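Local coordinates for putative adhesin (Komagataella phaffii, PDB 5FX8), which is a putative cell-wall adhesion protein that may mediate cell-cell interaction, here represented by its N-terminal part with two cohesin-like domains, at residues F173-P187 / E275-D288. Sequence-based numbering, arbitrary orientation.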
loop_
_atom_site.group_PDB
_atom_site.type_symbol
_atom_site.label_atom_id
_atom_site.label_comp_id
_atom_site.label_asym_id
_atom_site.label_seq_id
_atom_site.Cartn_x
_atom_site.Cartn_y
_atom_site.Cartn_z
ATOM N N PHE C 173 -25.302 -16.288 19.366
ATOM C CA PHE C 173 -24.436 -17.191 20.108
ATOM C C PHE C 173 -23.002 -16.695 20.035
ATOM O O PHE C 173 -22.356 -16.470 21.059
ATOM C CB PHE C 173 -24.562 -18.597 19.518
ATOM C CG PHE C 173 -23.685 -19.634 20.160
ATOM C CD1 PHE C 173 -22.383 -19.818 19.748
ATOM C CD2 PHE C 173 -24.190 -20.475 21.126
ATOM C CE1 PHE C 173 -21.597 -20.787 20.319
ATOM C CE2 PHE C 173 -23.404 -21.441 21.696
ATOM C CZ PHE C 173 -22.114 -21.600 21.298
ATOM N N GLY C 174 -22.504 -16.525 18.817
ATOM C CA GLY C 174 -21.186 -15.988 18.559
ATOM C C GLY C 174 -21.290 -14.594 17.953
ATOM O O GLY C 174 -22.324 -13.981 18.141
ATOM N N ASP C 175 -20.281 -14.033 17.275
ATOM C CA ASP C 175 -18.895 -14.476 17.206
ATOM C C ASP C 175 -18.791 -15.596 16.166
ATOM O O ASP C 175 -17.704 -15.979 15.779
ATOM C CB ASP C 175 -18.399 -14.854 18.631
ATOM C CG ASP C 175 -16.947 -15.247 18.701
ATOM O OD1 ASP C 175 -16.438 -15.895 17.782
ATOM O OD2 ASP C 175 -16.303 -14.914 19.719
ATOM N N ILE C 176 -19.923 -16.062 15.630
ATOM C CA ILE C 176 -19.893 -17.250 14.779
ATOM C C ILE C 176 -19.149 -16.963 13.481
ATOM O O ILE C 176 -19.450 -15.998 12.766
ATOM C CB ILE C 176 -21.314 -17.755 14.503
ATOM C CG1 ILE C 176 -21.958 -18.268 15.784
ATOM C CG2 ILE C 176 -21.273 -18.856 13.481
ATOM C CD1 ILE C 176 -23.376 -18.670 15.604
ATOM N N THR C 177 -18.165 -17.816 13.169
ATOM C CA THR C 177 -17.396 -17.740 11.930
ATOM C C THR C 177 -17.557 -18.954 11.024
ATOM O O THR C 177 -17.524 -18.799 9.800
ATOM C CB THR C 177 -15.895 -17.549 12.226
ATOM O OG1 THR C 177 -15.349 -18.738 12.804
ATOM C CG2 THR C 177 -15.694 -16.407 13.195
ATOM N N ASN C 178 -17.736 -20.152 11.577
ATOM C CA ASN C 178 -17.935 -21.332 10.756
ATOM C C ASN C 178 -19.045 -22.195 11.334
ATOM O O ASN C 178 -19.266 -22.243 12.543
ATOM C CB ASN C 178 -16.644 -22.131 10.619
ATOM C CG ASN C 178 -15.565 -21.335 9.951
ATOM O OD1 ASN C 178 -14.946 -20.479 10.572
ATOM N ND2 ASN C 178 -15.342 -21.593 8.670
ATOM N N ILE C 179 -19.755 -22.868 10.439
ATOM C CA ILE C 179 -20.875 -23.715 10.798
ATOM C C ILE C 179 -20.754 -25.022 10.040
ATOM O O ILE C 179 -20.703 -25.024 8.808
ATOM C CB ILE C 179 -22.218 -23.050 10.481
ATOM C CG1 ILE C 179 -22.327 -21.726 11.226
ATOM C CG2 ILE C 179 -23.333 -23.994 10.842
ATOM C CD1 ILE C 179 -23.607 -20.985 10.982
ATOM N N ASP C 180 -20.732 -26.127 10.778
ATOM C CA ASP C 180 -20.722 -27.474 10.230
ATOM C C ASP C 180 -21.992 -28.219 10.624
ATOM O O ASP C 180 -22.337 -28.276 11.802
ATOM C CB ASP C 180 -19.513 -28.237 10.738
ATOM C CG ASP C 180 -18.239 -27.517 10.470
ATOM O OD1 ASP C 180 -18.043 -27.107 9.307
ATOM O OD2 ASP C 180 -17.441 -27.345 11.413
ATOM N N ILE C 181 -22.658 -28.829 9.651
ATOM C CA ILE C 181 -23.914 -29.530 9.877
ATOM C C ILE C 181 -23.858 -30.893 9.204
ATOM O O ILE C 181 -23.404 -31.014 8.064
ATOM C CB ILE C 181 -25.103 -28.705 9.344
ATOM C CG1 ILE C 181 -25.224 -27.398 10.109
ATOM C CG2 ILE C 181 -26.380 -29.450 9.494
ATOM C CD1 ILE C 181 -25.863 -26.331 9.320
ATOM N N SER C 182 -24.317 -31.923 9.903
ATOM C CA SER C 182 -24.573 -33.213 9.277
ATOM C C SER C 182 -25.845 -33.821 9.856
ATOM O O SER C 182 -26.090 -33.723 11.058
ATOM C CB SER C 182 -23.412 -34.164 9.480
ATOM O OG SER C 182 -23.258 -34.397 10.857
ATOM N N THR C 183 -26.647 -34.445 8.995
ATOM C CA THR C 183 -27.881 -35.124 9.368
ATOM C C THR C 183 -27.800 -36.578 8.941
ATOM O O THR C 183 -27.339 -36.869 7.840
ATOM C CB THR C 183 -29.106 -34.501 8.675
ATOM O OG1 THR C 183 -28.962 -33.085 8.610
ATOM C CG2 THR C 183 -30.380 -34.800 9.439
ATOM N N VAL C 184 -28.262 -37.489 9.797
ATOM C CA VAL C 184 -28.533 -38.866 9.403
ATOM C C VAL C 184 -29.956 -39.233 9.812
ATOM O O VAL C 184 -30.427 -38.849 10.885
ATOM C CB VAL C 184 -27.510 -39.839 10.013
ATOM C CG1 VAL C 184 -26.178 -39.341 9.817
ATOM C CG2 VAL C 184 -27.736 -40.042 11.445
ATOM N N GLN C 185 -30.647 -39.971 8.954
ATOM C CA GLN C 185 -32.013 -40.347 9.269
ATOM C C GLN C 185 -32.378 -41.673 8.601
ATOM O O GLN C 185 -31.887 -41.990 7.518
ATOM C CB GLN C 185 -32.972 -39.238 8.849
ATOM C CG GLN C 185 -34.015 -39.691 7.917
ATOM C CD GLN C 185 -35.075 -38.678 7.680
ATOM O OE1 GLN C 185 -36.036 -38.950 6.975
ATOM N NE2 GLN C 185 -34.923 -37.500 8.256
ATOM N N THR C 186 -33.217 -42.455 9.279
ATOM C CA THR C 186 -33.822 -43.659 8.706
ATOM C C THR C 186 -35.282 -43.602 9.055
ATOM O O THR C 186 -35.619 -43.255 10.175
ATOM C CB THR C 186 -33.228 -44.973 9.265
ATOM O OG1 THR C 186 -33.496 -45.046 10.669
ATOM C CG2 THR C 186 -31.755 -45.033 9.060
ATOM N N PRO C 187 -36.161 -43.977 8.123
ATOM C CA PRO C 187 -35.904 -44.519 6.796
ATOM C C PRO C 187 -36.036 -43.538 5.642
ATOM O O PRO C 187 -36.042 -44.004 4.503
ATOM C CB PRO C 187 -36.996 -45.556 6.663
ATOM C CG PRO C 187 -38.146 -44.876 7.293
ATOM C CD PRO C 187 -37.576 -44.157 8.487
ATOM N N GLU C 275 -42.993 -42.905 11.752
ATOM C CA GLU C 275 -42.032 -42.406 12.712
ATOM C C GLU C 275 -40.674 -42.414 12.022
ATOM O O GLU C 275 -40.409 -43.266 11.167
ATOM C CB GLU C 275 -42.053 -43.270 13.982
ATOM C CG GLU C 275 -40.941 -43.000 14.992
ATOM C CD GLU C 275 -40.881 -44.046 16.117
ATOM O OE1 GLU C 275 -41.281 -45.204 15.879
ATOM O OE2 GLU C 275 -40.445 -43.713 17.243
ATOM N N VAL C 276 -39.828 -41.446 12.382
ATOM C CA VAL C 276 -38.541 -41.218 11.726
ATOM C C VAL C 276 -37.502 -40.847 12.779
ATOM O O VAL C 276 -37.703 -39.897 13.540
ATOM C CB VAL C 276 -38.656 -40.113 10.653
ATOM C CG1 VAL C 276 -37.342 -39.429 10.422
ATOM C CG2 VAL C 276 -39.106 -40.695 9.376
ATOM N N GLN C 277 -36.387 -41.580 12.818
ATOM C CA GLN C 277 -35.249 -41.203 13.654
ATOM C C GLN C 277 -34.371 -40.223 12.885
ATOM O O GLN C 277 -34.100 -40.426 11.698
ATOM C CB GLN C 277 -34.436 -42.424 14.077
ATOM C CG GLN C 277 -35.259 -43.527 14.714
ATOM C CD GLN C 277 -35.930 -43.084 16.002
ATOM O OE1 GLN C 277 -35.266 -42.595 16.926
ATOM N NE2 GLN C 277 -37.257 -43.239 16.069
ATOM N N ASN C 278 -33.955 -39.148 13.553
ATOM C CA ASN C 278 -33.189 -38.096 12.901
ATOM C C ASN C 278 -32.253 -37.434 13.889
ATOM O O ASN C 278 -32.700 -36.961 14.936
ATOM C CB ASN C 278 -34.099 -37.033 12.304
ATOM C CG ASN C 278 -33.320 -35.916 11.651
ATOM O OD1 ASN C 278 -32.732 -35.079 12.321
ATOM N ND2 ASN C 278 -33.312 -35.905 10.340
ATOM N N VAL C 279 -30.979 -37.343 13.536
ATOM C CA VAL C 279 -30.019 -36.599 14.337
ATOM C C VAL C 279 -29.393 -35.520 13.469
ATOM O O VAL C 279 -29.243 -35.693 12.259
ATOM C CB VAL C 279 -28.949 -37.520 14.932
ATOM C CG1 VAL C 279 -28.175 -38.144 13.840
ATOM C CG2 VAL C 279 -28.039 -36.742 15.824
ATOM N N VAL C 280 -29.072 -34.390 14.087
ATOM C CA VAL C 280 -28.376 -33.298 13.437
ATOM C C VAL C 280 -27.252 -32.886 14.361
ATOM O O VAL C 280 -27.503 -32.363 15.449
ATOM C CB VAL C 280 -29.283 -32.108 13.147
ATOM C CG1 VAL C 280 -28.452 -30.965 12.677
ATOM C CG2 VAL C 280 -30.252 -32.455 12.094
ATOM N N ASN C 281 -26.017 -33.104 13.937
ATOM C CA ASN C 281 -24.862 -32.592 14.656
ATOM C C ASN C 281 -24.501 -31.226 14.095
ATOM O O ASN C 281 -24.370 -31.065 12.885
ATOM C CB ASN C 281 -23.692 -33.554 14.520
ATOM C CG ASN C 281 -24.080 -34.968 14.821
ATOM O OD1 ASN C 281 -24.615 -35.678 13.968
ATOM N ND2 ASN C 281 -23.820 -35.396 16.045
ATOM N N VAL C 282 -24.362 -30.243 14.969
ATOM C CA VAL C 282 -24.006 -28.887 14.577
ATOM C C VAL C 282 -22.769 -28.494 15.359
ATOM O O VAL C 282 -22.785 -28.513 16.592
ATOM C CB VAL C 282 -25.150 -27.900 14.834
ATOM C CG1 VAL C 282 -24.677 -26.489 14.601
ATOM C CG2 VAL C 282 -26.305 -28.222 13.934
ATOM N N ASP C 283 -21.694 -28.160 14.657
ATOM C CA ASP C 283 -20.465 -27.695 15.288
ATOM C C ASP C 283 -20.261 -26.233 14.930
ATOM O O ASP C 283 -20.238 -25.884 13.750
ATOM C CB ASP C 283 -19.276 -28.530 14.838
ATOM C CG ASP C 283 -19.446 -29.981 15.170
ATOM O OD1 ASP C 283 -20.194 -30.682 14.446
ATOM O OD2 ASP C 283 -18.844 -30.419 16.166
ATOM N N LEU C 284 -20.147 -25.383 15.936
ATOM C CA LEU C 284 -19.977 -23.959 15.718
ATOM C C LEU C 284 -18.547 -23.580 16.040
ATOM O O LEU C 284 -18.013 -23.980 17.076
ATOM C CB LEU C 284 -20.929 -23.145 16.589
ATOM C CG LEU C 284 -22.419 -23.335 16.399
ATOM C CD1 LEU C 284 -23.085 -22.422 17.338
ATOM C CD2 LEU C 284 -22.819 -22.987 15.007
ATOM N N THR C 285 -17.925 -22.826 15.150
ATOM C CA THR C 285 -16.623 -22.245 15.421
ATOM C C THR C 285 -16.807 -20.775 15.751
ATOM O O THR C 285 -17.475 -20.041 15.020
ATOM C CB THR C 285 -15.689 -22.412 14.237
ATOM O OG1 THR C 285 -15.373 -23.795 14.091
ATOM C CG2 THR C 285 -14.429 -21.620 14.462
ATOM N N THR C 286 -16.219 -20.359 16.862
ATOM C CA THR C 286 -16.421 -19.011 17.365
ATOM C C THR C 286 -15.072 -18.444 17.799
ATOM O O THR C 286 -14.325 -19.103 18.518
ATOM C CB THR C 286 -17.453 -19.025 18.495
ATOM O OG1 THR C 286 -17.244 -20.172 19.314
ATOM C CG2 THR C 286 -18.836 -19.109 17.912
ATOM N N ALA C 287 -14.771 -17.231 17.327
ATOM C CA ALA C 287 -13.488 -16.559 17.550
ATOM C C ALA C 287 -13.051 -16.498 19.012
ATOM O O ALA C 287 -13.877 -16.594 19.923
ATOM C CB ALA C 287 -13.553 -15.139 16.983
ATOM N N ASP C 288 -11.750 -16.304 19.235
ATOM C CA ASP C 288 -11.132 -16.408 20.558
ATOM C C ASP C 288 -11.338 -17.809 21.104
ATOM O O ASP C 288 -10.772 -18.761 20.574
ATOM C CB ASP C 288 -11.690 -15.368 21.533
ATOM C CG ASP C 288 -11.723 -13.989 20.942
ATOM O OD1 ASP C 288 -10.885 -13.699 20.067
ATOM O OD2 ASP C 288 -12.594 -13.197 21.341
HETATM O O HOH W 1 -17.541 -25.089 12.682
#
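The ring of F173 takes CD1 of L284 over one face, 3.8 Å from the ring centroid and 21° off its normal, a CH-pi contact, while CG2 of T286 meets the ring's edge near its plane. With CG anti to the backbone N (chi1 178°), F173 reaches from the loop ahead of its strand across to L284. Strands 176-186 and 275-286 are antiparallel neighbours, flanked by 246-252 and 294-304, in a sheet that packs on the one holding strand 162-170: a beta sandwich, consistent with a cohesin-like domain. I176, I179, I181, V280, V282 and L284 line the buried face, where aliphatic side chains pack without polar groups to satisfy; I179, V282 and L284 rest on I169 of the other sheet. N278 shares this face, its OD1 hydrogen-bonded to K154. On the opposite face, only partly buried, N178, D180, S182, N281, D283 and T285 can reach water or a polar neighbour, and D283 OD2 bonds S296. Regular paired backbone bonds run from D180-D283 to T186-Q277. T177 and N178 together face T285, a classic beta bulge in strand 176-186: T285 O receives a nearly straight bond from T177 N (3.0 Å) and a weak one from N178 N (3.5 Å). Beside it, T177 OG1 donates to N178 OD1 at 2.9 Å. A water donates to D180 OD2 (2.6 Å) and D283 O, and accepts from T285 OG1 at 2.9 Å.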